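Local atomic coordinates of MHC I-like leukocyte 2 long form (Mus musculus, PDB entry 6A97), a protein that belongs to the MHC class I family and binds heparan sulfate proteoglycans on the surface of fibroblasts. Residues H23-N28 against D180-H185; T40-L45 against K92-M97; V44-Y47 against F53-Y56; F140-Q145 against T151-S156; L219-F224 against F276-R281. All coordinates share one frame; numbering follows the deposited sequence.

Overall arrangement
Interactions 1 to 4 lie in the alpha-1/alpha-2 platform of this class I-like chain, and interaction 5 lies in its alpha-3 immunoglobulin domain. Interactions 1, 2 and 3 are continuous: strands 23-31 and 42-48 are neighbours in the platform sheet, R26 O and Y47 N stand 2.8 Å apart, and interactions 2 and 3 share V44 and L45. Interaction 1 sets the alpha-2 helix on this sheet and interaction 2 the alpha-1 helix, about 15 Å apart between centres. Interaction 4 is a hairpin at the far edge of the same sheet, about 25 Å from interaction 3 between centres. Interaction 5 stands apart, its nearest atoms about 17 Å from those of interaction 1.

Interaction 1 (H23-N28 against D180-H185); sequences HTLRYN and DICPAH
L25 and Y27, two residues apart on strand 23-28, both turn toward helix 180-185 and meet C182 and H185, one helical turn apart. The CG of L25 lies anti to the backbone N (chi1 166°), and this extends the branch CD2 to the helix, where it rests 3.5 Å from C182 O and 3.7 Å from C182 SG. The same methyl lies 4.0 Å from H185 CB, so a single branch of leucine fills the angle between the two helical residues. Y27 takes a different rotation, CG beside its own N (chi1 -58°), and crosses H185 at about a right angle. Its OH comes to the edge of the imidazole, near the ring plane, 3.4 Å from H185 CD2. That is a contact with a carbon; the polar demand of H185 is met on ND1, which is hydrogen-bonded to R188. The long tyrosine suits a strand whose axis passes 9.1 Å from that of the helix, a gap that needs large side chains. C182 is buried and sulfur-linked to C119 of strand 113-121, tying the helix covalently to the sheet floor. This is the alpha-2 helix seated on the beta platform, with the disulfide familiar from MHC class I alpha-2 domains.

Interaction 2 (T40-L45 against K92-M97); sequences TQLLVL and KLRGMM
R94 reaches from helix 92-96 to the backbone of T40 and presents the end of its guanidinium group, NH1 and NH2 together, to a single carbonyl oxygen. T40 O receives NH1 at 2.7 Å and NH2 at 3.0 Å, and it lies almost exactly in the guanidinium plane. The two N-H groups therefore converge on one acceptor, and neither bond is straight: the angles at hydrogen are 152° and 137°. A flat cation with several donors is well suited to gripping a carbonyl in the loop before strand 42-48. R94 leaves its helix with CG anti to the backbone N, and a bend at chi3 (-54°) turns the head toward T40.

L42 approaches from another direction. Its side chain runs at a slant to that of R94, so that CG lies 4.1 Å from R94 NH2. The apolar branch CD1 lies over the rim of one guanidinium face, while the N-H edge is shared between T40 O, S37 O and E90. E90, one turn earlier in the helix, forms a salt bridge with NH2, and S37 O accepts from NH1. T40 is fixed in turn through OG1, which bonds to G36 O and to E35 N. The whole arrangement ties the C-terminal end of helix 75-96 to the loop leading into strand 42-48, within the helix-over-sheet platform of the MHC class I fold.

Interaction 3 (V44-Y47 against F53-Y56); sequences VLIY and FLKY
Different first torsions bring L45 and K55 together: L45 CG lies beside its backbone N (chi1 -60°), whereas K55 CG is anti to its own (chi1 165°). The two chains then run side by side in the same direction, with L45 CD2 3.6 Å from K55 CG. The aliphatic part of lysine thus serves as packing, and its NZ reaches on, beyond this hairpin, to form a salt bridge with an acidic side chain of another protein chain. On the other face, V44 and I46 alternate with this pair; I46 CB lies 4.0 Å from L54 CB, and I46 also packs on L86 of helix 75-96. Branched residues suit these extended positions beneath a helix. V44 and Y56 exchange two backbone bonds, of which V44 N to Y56 O is 2.7 Å and nearly straight at 176°. The I46 carbonyl is shared: F53 N donates to I46 O at 2.7 Å and L54 N to the same oxygen at a longer 3.3 Å. With two residues facing one, the strand is locally out of step, and the F53 ring is turned to meet Y189 edge-to-face. This is an antiparallel hairpin containing a classic beta bulge, part of the MHC platform sheet.

Interaction 4 (F140-Q145 against T151-S156); sequences FLTFDQ and TVDGPS
Strands 140-144 and 151-152 pair antiparallel, with T142 and T151 in a hydrogen-bonded pair (T151 N to T142 O 2.7 Å, T142 N to T151 O 2.9 Å) and L141 opposite V152 in a non-hydrogen-bonded one. Beyond the end of the second strand D153 N still donates to F140 O at 2.9 Å; the bond is straight at the hydrogen, although the donor stands well above the carbonyl plane. D153 then folds its carboxylate back across the pair. With CG beside its backbone N (chi1 -72°), D153 puts OD2 2.5 Å from T142 OG1, which donates to the syn lone pair of that oxygen. The two side chains cross at about a right angle. T142 OG1 is also hydrogen-bonded to H132 ND1, so the hydroxyl links D153, just past strand 149-152, to H132 on strand 127-135, the neighbour on the other side. Threonine fits here because its hydroxyl can serve both partners while its branch keeps the strand extended.

This is the edge hairpin of the alpha-2 half of the MHC platform, and strand 138-144 carries a classic beta bulge in which F140 and L141 both face L133. On the face of L141 and V152 the contact is apolar: L141 CD2 meets V152 CG2 at 3.7 Å, their side chains running at an angle to each other, and both pack on W164 of helix 158-167. L141 CG also lies over the centre of the F140 ring, 3.6 Å above its plane, and that ring meets W164 edge-to-face.

Interaction 5 (L219-F224 against F276-R281); sequences LTCRAF and FSCNLR
C221 and C278 are joined by a disulfide, SG to SG 2.0 Å. Each SG lies anti to its own backbone N, so the two cysteines are matched in rotation and reach straight for each other, and the bridge is twisted with a chi3 of -78°. Apolar pairs flank it. Toward one end L219 CD1 packs on F276 CB at 3.8 Å, the leucine and phenylalanine side chains crossing at about a right angle. Toward the other end A223 CB packs against both methyls of L280, 3.8 Å from CD1 and 3.9 Å from CD2. Here a small residue meets a large one, which suits a place where the CA atoms of A223 and L280 are 7.1 Å apart.

The next shell holds the strands in place. They run nearly parallel, their axes 8.2 Å apart and inclined by 21°, too distant for backbone pairing, so the inward-pointing alternate residues carry the contact. Strand 219-224 is held in its own sheet by backbone bonds of L219, C221 and A223 to strand 260-268, and W235 of strand 231-237 packs on C221. The outward residues between them have polar partners elsewhere, such as T220 with S265 and S277 with T290. Two sheets pinned face to face by a buried disulfide, with a tryptophan beside it, are the hallmark of the immunoglobulin fold, here the C1-set alpha-3 domain.

Interaction 1 (H23-N28 against D180-H185)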
# COMPACT_ATOMS: atom_id res chain seq x y z
N HIS A 23 -0.99 -18.88 10.49
CA HIS A 23 0.08 -18.44 11.38
C HIS A 23 1.42 -19.07 11.01
O HIS A 23 1.46 -20.14 10.41
CB HIS A 23 -0.27 -18.77 12.83
CG HIS A 23 -1.53 -18.13 13.30
ND1 HIS A 23 -1.59 -16.81 13.72
CD2 HIS A 23 -2.79 -18.61 13.43
CE1 HIS A 23 -2.82 -16.52 14.08
NE2 HIS A 23 -3.57 -17.59 13.92
N THR A 24 2.50 -18.40 11.39
CA THR A 24 3.84 -18.87 11.07
C THR A 24 4.76 -18.85 12.28
O THR A 24 4.76 -17.91 13.07
CB THR A 24 4.47 -18.02 9.94
OG1 THR A 24 3.57 -17.96 8.83
CG2 THR A 24 5.79 -18.64 9.49
N LEU A 25 5.54 -19.92 12.42
CA LEU A 25 6.61 -19.98 13.41
C LEU A 25 7.93 -20.07 12.67
O LEU A 25 8.10 -20.94 11.82
CB LEU A 25 6.43 -21.18 14.34
CG LEU A 25 7.63 -21.57 15.22
CD1 LEU A 25 8.04 -20.41 16.11
CD2 LEU A 25 7.32 -22.80 16.06
N ARG A 26 8.85 -19.16 12.97
CA ARG A 26 10.13 -19.14 12.27
C ARG A 26 11.31 -19.01 13.22
O ARG A 26 11.32 -18.14 14.09
CB ARG A 26 10.17 -17.99 11.26
CG ARG A 26 11.48 -17.89 10.48
CD ARG A 26 11.48 -16.69 9.54
NE ARG A 26 10.44 -16.79 8.52
CZ ARG A 26 10.63 -17.30 7.30
NH1 ARG A 26 9.62 -17.34 6.44
NH2 ARG A 26 11.82 -17.75 6.94
N TYR A 27 12.29 -19.88 13.04
CA TYR A 27 13.54 -19.84 13.79
C TYR A 27 14.61 -19.27 12.89
O TYR A 27 14.90 -19.85 11.85
CB TYR A 27 13.96 -21.23 14.26
CG TYR A 27 12.97 -21.97 15.13
CD1 TYR A 27 11.89 -22.64 14.56
CD2 TYR A 27 13.15 -22.05 16.51
CE1 TYR A 27 10.99 -23.35 15.35
CE2 TYR A 27 12.26 -22.75 17.31
CZ TYR A 27 11.18 -23.39 16.72
OH TYR A 27 10.29 -24.09 17.50
N ASN A 28 15.19 -18.14 13.28
CA ASN A 28 16.36 -17.61 12.58
C ASN A 28 17.61 -17.92 13.40
O ASN A 28 17.80 -17.38 14.49
CB ASN A 28 16.22 -16.11 12.33
CG ASN A 28 15.41 -15.81 11.08
OD1 ASN A 28 14.83 -16.71 10.47
ND2 ASN A 28 15.38 -14.55 10.68
N ASP A 180 5.95 -32.39 13.40
CA ASP A 180 5.36 -32.69 14.70
C ASP A 180 5.73 -31.68 15.79
O ASP A 180 4.85 -31.15 16.48
CB ASP A 180 5.76 -34.09 15.16
CG ASP A 180 5.39 -35.16 14.15
OD1 ASP A 180 4.44 -34.94 13.36
OD2 ASP A 180 6.05 -36.22 14.14
N ILE A 181 7.02 -31.42 15.96
CA ILE A 181 7.49 -30.61 17.08
C ILE A 181 7.20 -29.12 16.88
O ILE A 181 6.57 -28.50 17.74
CB ILE A 181 9.01 -30.80 17.34
CG1 ILE A 181 9.28 -32.15 18.00
CG2 ILE A 181 9.54 -29.72 18.25
CD1 ILE A 181 9.21 -33.35 17.08
N CYS A 182 7.67 -28.55 15.77
CA CYS A 182 7.40 -27.14 15.47
C CYS A 182 5.91 -26.78 15.50
O CYS A 182 5.55 -25.77 16.11
CB CYS A 182 8.01 -26.75 14.11
SG CYS A 182 7.19 -25.34 13.31
N PRO A 183 5.03 -27.59 14.87
CA PRO A 183 3.61 -27.24 14.95
C PRO A 183 3.05 -27.24 16.38
O PRO A 183 2.19 -26.43 16.71
CB PRO A 183 2.93 -28.32 14.11
CG PRO A 183 3.98 -28.77 13.16
CD PRO A 183 5.25 -28.72 13.95
N ALA A 184 3.54 -28.16 17.22
CA ALA A 184 3.10 -28.21 18.61
C ALA A 184 3.57 -26.96 19.37
O ALA A 184 2.82 -26.39 20.15
CB ALA A 184 3.61 -29.47 19.29
N HIS A 185 4.80 -26.54 19.11
CA HIS A 185 5.33 -25.31 19.69
C HIS A 185 4.50 -24.10 19.28
O HIS A 185 4.09 -23.29 20.12
CB HIS A 185 6.79 -25.10 19.26
CG HIS A 185 7.75 -26.04 19.93
ND1 HIS A 185 7.42 -26.79 21.04
CD2 HIS A 185 9.04 -26.35 19.64
CE1 HIS A 185 8.45 -27.52 21.40
NE2 HIS A 185 9.45 -27.28 20.57

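Interaction 2 (T40-L45 against K92-M97)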
# COMPACT_ATOMS: atom_id res chain seq x y z
N THR A 40 30.84 -24.16 18.99
CA THR A 40 30.19 -23.11 18.21
C THR A 40 28.98 -22.54 18.95
O THR A 40 28.07 -23.27 19.33
CB THR A 40 29.74 -23.61 16.82
OG1 THR A 40 30.89 -23.90 16.02
CG2 THR A 40 28.90 -22.55 16.12
N GLN A 41 29.00 -21.23 19.18
CA GLN A 41 27.91 -20.56 19.87
C GLN A 41 26.88 -20.07 18.87
O GLN A 41 27.23 -19.62 17.78
CB GLN A 41 28.45 -19.39 20.70
CG GLN A 41 29.49 -19.80 21.74
CD GLN A 41 30.19 -18.61 22.37
OE1 GLN A 41 30.65 -18.67 23.51
NE2 GLN A 41 30.27 -17.51 21.62
N LEU A 42 25.61 -20.16 19.24
CA LEU A 42 24.51 -19.87 18.33
C LEU A 42 23.64 -18.72 18.83
O LEU A 42 23.41 -18.58 20.03
CB LEU A 42 23.63 -21.11 18.15
CG LEU A 42 24.26 -22.37 17.56
CD1 LEU A 42 23.24 -23.51 17.58
CD2 LEU A 42 24.76 -22.12 16.13
N LEU A 43 23.15 -17.91 17.89
CA LEU A 43 22.09 -16.96 18.18
C LEU A 43 20.79 -17.50 17.61
O LEU A 43 20.70 -17.76 16.41
CB LEU A 43 22.39 -15.57 17.61
CG LEU A 43 21.24 -14.55 17.70
CD1 LEU A 43 20.84 -14.25 19.16
CD2 LEU A 43 21.61 -13.26 16.97
N VAL A 44 19.80 -17.68 18.46
CA VAL A 44 18.51 -18.19 18.01
C VAL A 44 17.44 -17.15 18.27
O VAL A 44 17.26 -16.70 19.41
CB VAL A 44 18.12 -19.52 18.70
CG1 VAL A 44 16.84 -20.06 18.10
CG2 VAL A 44 19.25 -20.54 18.60
N LEU A 45 16.75 -16.76 17.21
CA LEU A 45 15.65 -15.80 17.30
C LEU A 45 14.38 -16.46 16.81
O LEU A 45 14.36 -17.05 15.72
CB LEU A 45 15.96 -14.54 16.48
CG LEU A 45 17.21 -13.75 16.87
CD1 LEU A 45 17.47 -12.63 15.88
CD2 LEU A 45 17.06 -13.20 18.28
N LYS A 92 18.63 -29.41 20.17
CA LYS A 92 18.23 -30.22 19.02
C LYS A 92 18.79 -29.66 17.72
O LYS A 92 19.31 -30.40 16.89
CB LYS A 92 16.70 -30.31 18.93
CG LYS A 92 16.06 -31.19 19.98
CD LYS A 92 14.56 -31.31 19.72
CE LYS A 92 13.89 -32.25 20.70
NZ LYS A 92 13.95 -31.73 22.09
N LEU A 93 18.68 -28.34 17.56
CA LEU A 93 19.17 -27.69 16.34
C LEU A 93 20.67 -27.89 16.19
O LEU A 93 21.16 -28.21 15.10
CB LEU A 93 18.82 -26.20 16.34
CG LEU A 93 17.32 -25.92 16.25
CD1 LEU A 93 17.04 -24.43 16.22
CD2 LEU A 93 16.74 -26.61 15.02
N ARG A 94 21.40 -27.72 17.29
CA ARG A 94 22.84 -27.96 17.29
C ARG A 94 23.16 -29.39 16.86
O ARG A 94 24.04 -29.61 16.02
CB ARG A 94 23.44 -27.70 18.67
CG ARG A 94 24.89 -28.16 18.81
CD ARG A 94 25.38 -27.97 20.24
NE ARG A 94 25.18 -26.60 20.70
CZ ARG A 94 25.98 -25.58 20.38
NH1 ARG A 94 27.04 -25.79 19.60
NH2 ARG A 94 25.72 -24.36 20.83
N GLY A 95 22.45 -30.35 17.44
CA GLY A 95 22.68 -31.75 17.12
C GLY A 95 22.44 -32.06 15.65
O GLY A 95 23.28 -32.68 14.99
N MET A 96 21.31 -31.60 15.13
CA MET A 96 20.97 -31.86 13.73
C MET A 96 21.96 -31.23 12.76
O MET A 96 22.25 -31.80 11.71
CB MET A 96 19.55 -31.35 13.44
CG MET A 96 18.47 -32.33 13.84
SD MET A 96 16.83 -31.80 13.36
CE MET A 96 16.44 -30.64 14.67
N MET A 97 22.49 -30.07 13.13
CA MET A 97 23.37 -29.31 12.23
C MET A 97 24.84 -29.50 12.57
O MET A 97 25.70 -28.79 12.03
CB MET A 97 23.00 -27.83 12.27
CG MET A 97 21.76 -27.50 11.44
SD MET A 97 21.40 -25.74 11.33
CE MET A 97 20.78 -25.42 12.98

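Interaction 3 (V44-Y47 against F53-Y56)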
# COMPACT_ATOMS: atom_id res chain seq x y z
N VAL A 44 19.80 -17.68 18.46
CA VAL A 44 18.51 -18.19 18.01
C VAL A 44 17.44 -17.15 18.27
O VAL A 44 17.26 -16.70 19.41
CB VAL A 44 18.12 -19.52 18.70
CG1 VAL A 44 16.84 -20.06 18.10
CG2 VAL A 44 19.25 -20.54 18.60
N LEU A 45 16.75 -16.76 17.21
CA LEU A 45 15.65 -15.80 17.30
C LEU A 45 14.38 -16.46 16.81
O LEU A 45 14.36 -17.05 15.72
CB LEU A 45 15.96 -14.54 16.48
CG LEU A 45 17.21 -13.75 16.87
CD1 LEU A 45 17.47 -12.63 15.88
CD2 LEU A 45 17.06 -13.20 18.28
N ILE A 46 13.33 -16.36 17.60
CA ILE A 46 12.07 -17.01 17.27
C ILE A 46 10.98 -15.99 16.97
O ILE A 46 10.70 -15.10 17.78
CB ILE A 46 11.60 -17.92 18.41
CG1 ILE A 46 12.57 -19.09 18.59
CG2 ILE A 46 10.21 -18.45 18.14
CD1 ILE A 46 12.09 -20.12 19.58
N TYR A 47 10.38 -16.12 15.78
CA TYR A 47 9.33 -15.21 15.33
C TYR A 47 7.98 -15.91 15.22
O TYR A 47 7.87 -16.96 14.60
CB TYR A 47 9.70 -14.60 13.98
CG TYR A 47 10.95 -13.75 14.00
CD1 TYR A 47 10.87 -12.37 14.10
CD2 TYR A 47 12.21 -14.34 13.96
CE1 TYR A 47 12.00 -11.59 14.13
CE2 TYR A 47 13.35 -13.57 14.00
CZ TYR A 47 13.24 -12.20 14.08
OH TYR A 47 14.37 -11.42 14.12
N PHE A 53 9.65 -13.11 19.26
CA PHE A 53 8.98 -13.64 20.43
C PHE A 53 9.98 -14.10 21.48
O PHE A 53 9.86 -13.78 22.66
CB PHE A 53 8.04 -14.79 20.02
CG PHE A 53 7.36 -15.47 21.17
CD1 PHE A 53 6.69 -14.73 22.13
CD2 PHE A 53 7.39 -16.85 21.29
CE1 PHE A 53 6.06 -15.36 23.19
CE2 PHE A 53 6.76 -17.48 22.35
CZ PHE A 53 6.10 -16.73 23.30
N LEU A 54 10.99 -14.84 21.05
CA LEU A 54 11.97 -15.37 21.98
C LEU A 54 13.36 -15.23 21.39
O LEU A 54 13.54 -15.24 20.17
CB LEU A 54 11.69 -16.84 22.30
CG LEU A 54 10.45 -17.17 23.12
CD1 LEU A 54 10.14 -18.66 23.06
CD2 LEU A 54 10.65 -16.72 24.56
N LYS A 55 14.35 -15.13 22.27
CA LYS A 55 15.74 -15.10 21.86
C LYS A 55 16.60 -15.94 22.79
O LYS A 55 16.43 -15.89 24.01
CB LYS A 55 16.29 -13.67 21.85
CG LYS A 55 17.82 -13.67 21.78
CD LYS A 55 18.43 -12.32 21.84
CE LYS A 55 18.55 -11.81 23.25
NZ LYS A 55 19.46 -10.62 23.29
N TYR A 56 17.51 -16.70 22.21
CA TYR A 56 18.61 -17.28 22.97
C TYR A 56 19.91 -16.93 22.29
O TYR A 56 20.08 -17.21 21.10
CB TYR A 56 18.49 -18.80 23.11
CG TYR A 56 19.74 -19.43 23.70
CD1 TYR A 56 20.43 -20.43 23.03
CD2 TYR A 56 20.23 -19.02 24.94
CE1 TYR A 56 21.57 -21.01 23.56
CE2 TYR A 56 21.38 -19.58 25.49
CZ TYR A 56 22.04 -20.58 24.79
OH TYR A 56 23.18 -21.16 25.31

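Interaction 4 (F140-Q145 against T151-S156)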
# COMPACT_ATOMS: atom_id res chain seq x y z
N PHE A 140 22.31 -21.91 0.36
CA PHE A 140 23.25 -23.00 0.55
C PHE A 140 22.52 -24.32 0.36
O PHE A 140 22.70 -25.01 -0.64
CB PHE A 140 23.90 -22.91 1.94
CG PHE A 140 24.81 -24.06 2.29
CD1 PHE A 140 25.47 -24.78 1.31
CD2 PHE A 140 25.01 -24.41 3.62
CE1 PHE A 140 26.30 -25.83 1.64
CE2 PHE A 140 25.85 -25.46 3.96
CZ PHE A 140 26.50 -26.17 2.96
N LEU A 141 21.67 -24.66 1.32
CA LEU A 141 20.85 -25.87 1.23
C LEU A 141 19.38 -25.57 1.46
O LEU A 141 19.03 -24.57 2.09
CB LEU A 141 21.33 -26.93 2.24
CG LEU A 141 22.80 -27.34 2.19
CD1 LEU A 141 23.10 -28.37 3.26
CD2 LEU A 141 23.19 -27.88 0.81
N THR A 142 18.52 -26.43 0.93
CA THR A 142 17.08 -26.32 1.14
C THR A 142 16.49 -27.71 1.29
O THR A 142 16.76 -28.59 0.47
CB THR A 142 16.39 -25.58 -0.02
OG1 THR A 142 16.80 -24.21 -0.04
CG2 THR A 142 14.86 -25.66 0.13
N PHE A 143 15.71 -27.92 2.34
CA PHE A 143 15.11 -29.23 2.54
C PHE A 143 13.84 -29.37 1.71
O PHE A 143 12.90 -28.58 1.84
CB PHE A 143 14.81 -29.48 4.02
CG PHE A 143 14.33 -30.88 4.31
CD1 PHE A 143 15.23 -31.94 4.32
CD2 PHE A 143 13.00 -31.13 4.56
CE1 PHE A 143 14.80 -33.22 4.58
CE2 PHE A 143 12.56 -32.42 4.83
CZ PHE A 143 13.46 -33.47 4.83
N ASP A 144 13.81 -30.38 0.85
CA ASP A 144 12.67 -30.60 -0.03
C ASP A 144 11.58 -31.39 0.69
O ASP A 144 11.73 -32.58 0.94
CB ASP A 144 13.11 -31.33 -1.31
CG ASP A 144 12.04 -31.32 -2.39
OD1 ASP A 144 12.34 -30.84 -3.51
OD2 ASP A 144 10.91 -31.79 -2.13
N GLN A 145 10.48 -30.71 1.01
CA GLN A 145 9.39 -31.31 1.77
C GLN A 145 8.79 -32.53 1.08
O GLN A 145 8.47 -33.53 1.72
CB GLN A 145 8.29 -30.27 2.01
CG GLN A 145 8.77 -29.03 2.75
CD GLN A 145 9.28 -29.35 4.14
OE1 GLN A 145 10.31 -28.83 4.57
NE2 GLN A 145 8.55 -30.20 4.86
N THR A 151 18.37 -30.19 -0.91
CA THR A 151 18.75 -29.64 -2.20
C THR A 151 19.92 -28.68 -2.04
O THR A 151 19.88 -27.79 -1.18
CB THR A 151 17.56 -28.91 -2.86
OG1 THR A 151 16.47 -29.83 -3.03
CG2 THR A 151 17.96 -28.33 -4.21
N VAL A 152 20.95 -28.84 -2.86
CA VAL A 152 22.02 -27.85 -2.92
C VAL A 152 21.59 -26.70 -3.85
O VAL A 152 21.32 -26.92 -5.02
CB VAL A 152 23.34 -28.45 -3.40
CG1 VAL A 152 24.38 -27.37 -3.59
CG2 VAL A 152 23.82 -29.50 -2.42
N ASP A 153 21.54 -25.48 -3.31
CA ASP A 153 20.93 -24.36 -4.02
C ASP A 153 21.84 -23.65 -5.02
O ASP A 153 21.37 -23.20 -6.07
CB ASP A 153 20.40 -23.34 -3.00
CG ASP A 153 19.16 -23.84 -2.29
OD1 ASP A 153 18.31 -24.47 -2.95
OD2 ASP A 153 19.05 -23.61 -1.06
N GLY A 154 23.12 -23.53 -4.71
CA GLY A 154 24.04 -22.84 -5.59
C GLY A 154 24.62 -23.75 -6.67
O GLY A 154 24.32 -24.94 -6.70
N PRO A 155 25.43 -23.18 -7.57
CA PRO A 155 26.17 -23.99 -8.54
C PRO A 155 27.05 -25.00 -7.81
O PRO A 155 27.71 -24.63 -6.84
CB PRO A 155 27.01 -22.97 -9.30
CG PRO A 155 26.26 -21.69 -9.16
CD PRO A 155 25.64 -21.74 -7.79
N SER A 156 27.05 -26.25 -8.26
CA SER A 156 27.71 -27.30 -7.51
C SER A 156 28.03 -28.53 -8.35
O SER A 156 27.20 -28.98 -9.13
CB SER A 156 26.84 -27.72 -6.32
OG SER A 156 27.33 -28.91 -5.73
O HOH W 1 19.03 -21.91 0.82

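Interaction 5 (L219-F224 against F276-R281)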
# COMPACT_ATOMS: atom_id res chain seq x y z
N LEU A 219 6.74 16.75 -0.20
CA LEU A 219 5.64 16.32 0.65
C LEU A 219 5.95 14.96 1.23
O LEU A 219 6.22 14.02 0.48
CB LEU A 219 4.32 16.27 -0.13
CG LEU A 219 3.86 17.57 -0.80
CD1 LEU A 219 2.60 17.33 -1.63
CD2 LEU A 219 3.60 18.64 0.24
N THR A 220 5.93 14.84 2.55
CA THR A 220 6.22 13.56 3.17
C THR A 220 5.04 13.05 3.98
O THR A 220 4.54 13.73 4.88
CB THR A 220 7.45 13.64 4.08
OG1 THR A 220 8.58 14.05 3.29
CG2 THR A 220 7.74 12.28 4.71
N CYS A 221 4.58 11.86 3.64
CA CYS A 221 3.51 11.21 4.36
C CYS A 221 4.06 10.11 5.25
O CYS A 221 4.78 9.23 4.78
CB CYS A 221 2.48 10.64 3.38
SG CYS A 221 1.14 9.76 4.18
N ARG A 222 3.73 10.16 6.54
CA ARG A 222 4.16 9.12 7.48
C ARG A 222 2.97 8.47 8.16
O ARG A 222 2.05 9.15 8.60
CB ARG A 222 5.11 9.68 8.53
CG ARG A 222 6.42 10.22 7.98
CD ARG A 222 7.26 10.83 9.09
NE ARG A 222 7.78 9.81 9.99
CZ ARG A 222 8.52 10.05 11.07
NH1 ARG A 222 8.81 11.31 11.41
NH2 ARG A 222 8.95 9.05 11.82
N ALA A 223 2.99 7.14 8.25
CA ALA A 223 1.97 6.41 8.98
C ALA A 223 2.59 5.82 10.24
O ALA A 223 3.62 5.17 10.17
CB ALA A 223 1.38 5.31 8.11
N PHE A 224 1.96 6.06 11.39
CA PHE A 224 2.45 5.57 12.67
C PHE A 224 1.50 4.55 13.28
O PHE A 224 0.34 4.46 12.88
CB PHE A 224 2.65 6.72 13.67
CG PHE A 224 3.67 7.74 13.24
CD1 PHE A 224 3.30 8.79 12.42
CD2 PHE A 224 4.98 7.65 13.67
CE1 PHE A 224 4.23 9.74 12.04
CE2 PHE A 224 5.92 8.59 13.29
CZ PHE A 224 5.54 9.64 12.47
N PHE A 276 -2.71 17.42 -3.50
CA PHE A 276 -2.19 16.10 -3.15
C PHE A 276 -2.69 15.59 -1.80
O PHE A 276 -2.68 16.31 -0.80
CB PHE A 276 -0.66 16.13 -3.16
CG PHE A 276 -0.08 16.32 -4.53
CD1 PHE A 276 0.10 17.59 -5.05
CD2 PHE A 276 0.29 15.23 -5.31
CE1 PHE A 276 0.62 17.78 -6.32
CE2 PHE A 276 0.82 15.41 -6.57
CZ PHE A 276 0.98 16.68 -7.08
N SER A 277 -3.14 14.34 -1.78
CA SER A 277 -3.59 13.69 -0.56
C SER A 277 -2.88 12.35 -0.38
O SER A 277 -2.60 11.66 -1.36
CB SER A 277 -5.10 13.49 -0.57
OG SER A 277 -5.77 14.71 -0.82
N CYS A 278 -2.59 12.00 0.87
CA CYS A 278 -1.99 10.71 1.18
C CYS A 278 -3.03 9.76 1.77
O CYS A 278 -3.75 10.13 2.69
CB CYS A 278 -0.83 10.88 2.16
SG CYS A 278 0.03 9.33 2.53
N ASN A 279 -3.08 8.54 1.26
CA ASN A 279 -4.07 7.57 1.73
C ASN A 279 -3.40 6.32 2.29
O ASN A 279 -2.68 5.61 1.58
CB ASN A 279 -5.03 7.21 0.60
CG ASN A 279 -6.16 6.29 1.06
OD1 ASN A 279 -6.75 5.57 0.24
ND2 ASN A 279 -6.46 6.31 2.35
N LEU A 280 -3.65 6.05 3.56
CA LEU A 280 -3.12 4.86 4.21
C LEU A 280 -4.15 3.74 4.26
O LEU A 280 -5.30 3.97 4.65
CB LEU A 280 -2.65 5.17 5.64
CG LEU A 280 -2.39 3.94 6.51
CD1 LEU A 280 -1.10 3.23 6.11
CD2 LEU A 280 -2.40 4.29 8.01
N ARG A 281 -3.74 2.54 3.86
CA ARG A 281 -4.52 1.34 4.12
C ARG A 281 -3.76 0.45 5.10
O ARG A 281 -2.61 0.09 4.85
CB ARG A 281 -4.82 0.58 2.83
CG ARG A 281 -5.22 -0.87 3.04
CD ARG A 281 -6.66 -0.99 3.52
NE ARG A 281 -7.02 -2.37 3.87
CZ ARG A 281 -7.38 -3.30 2.99
NH1 ARG A 281 -7.43 -3.02 1.70
NH2 ARG A 281 -7.69 -4.52 3.41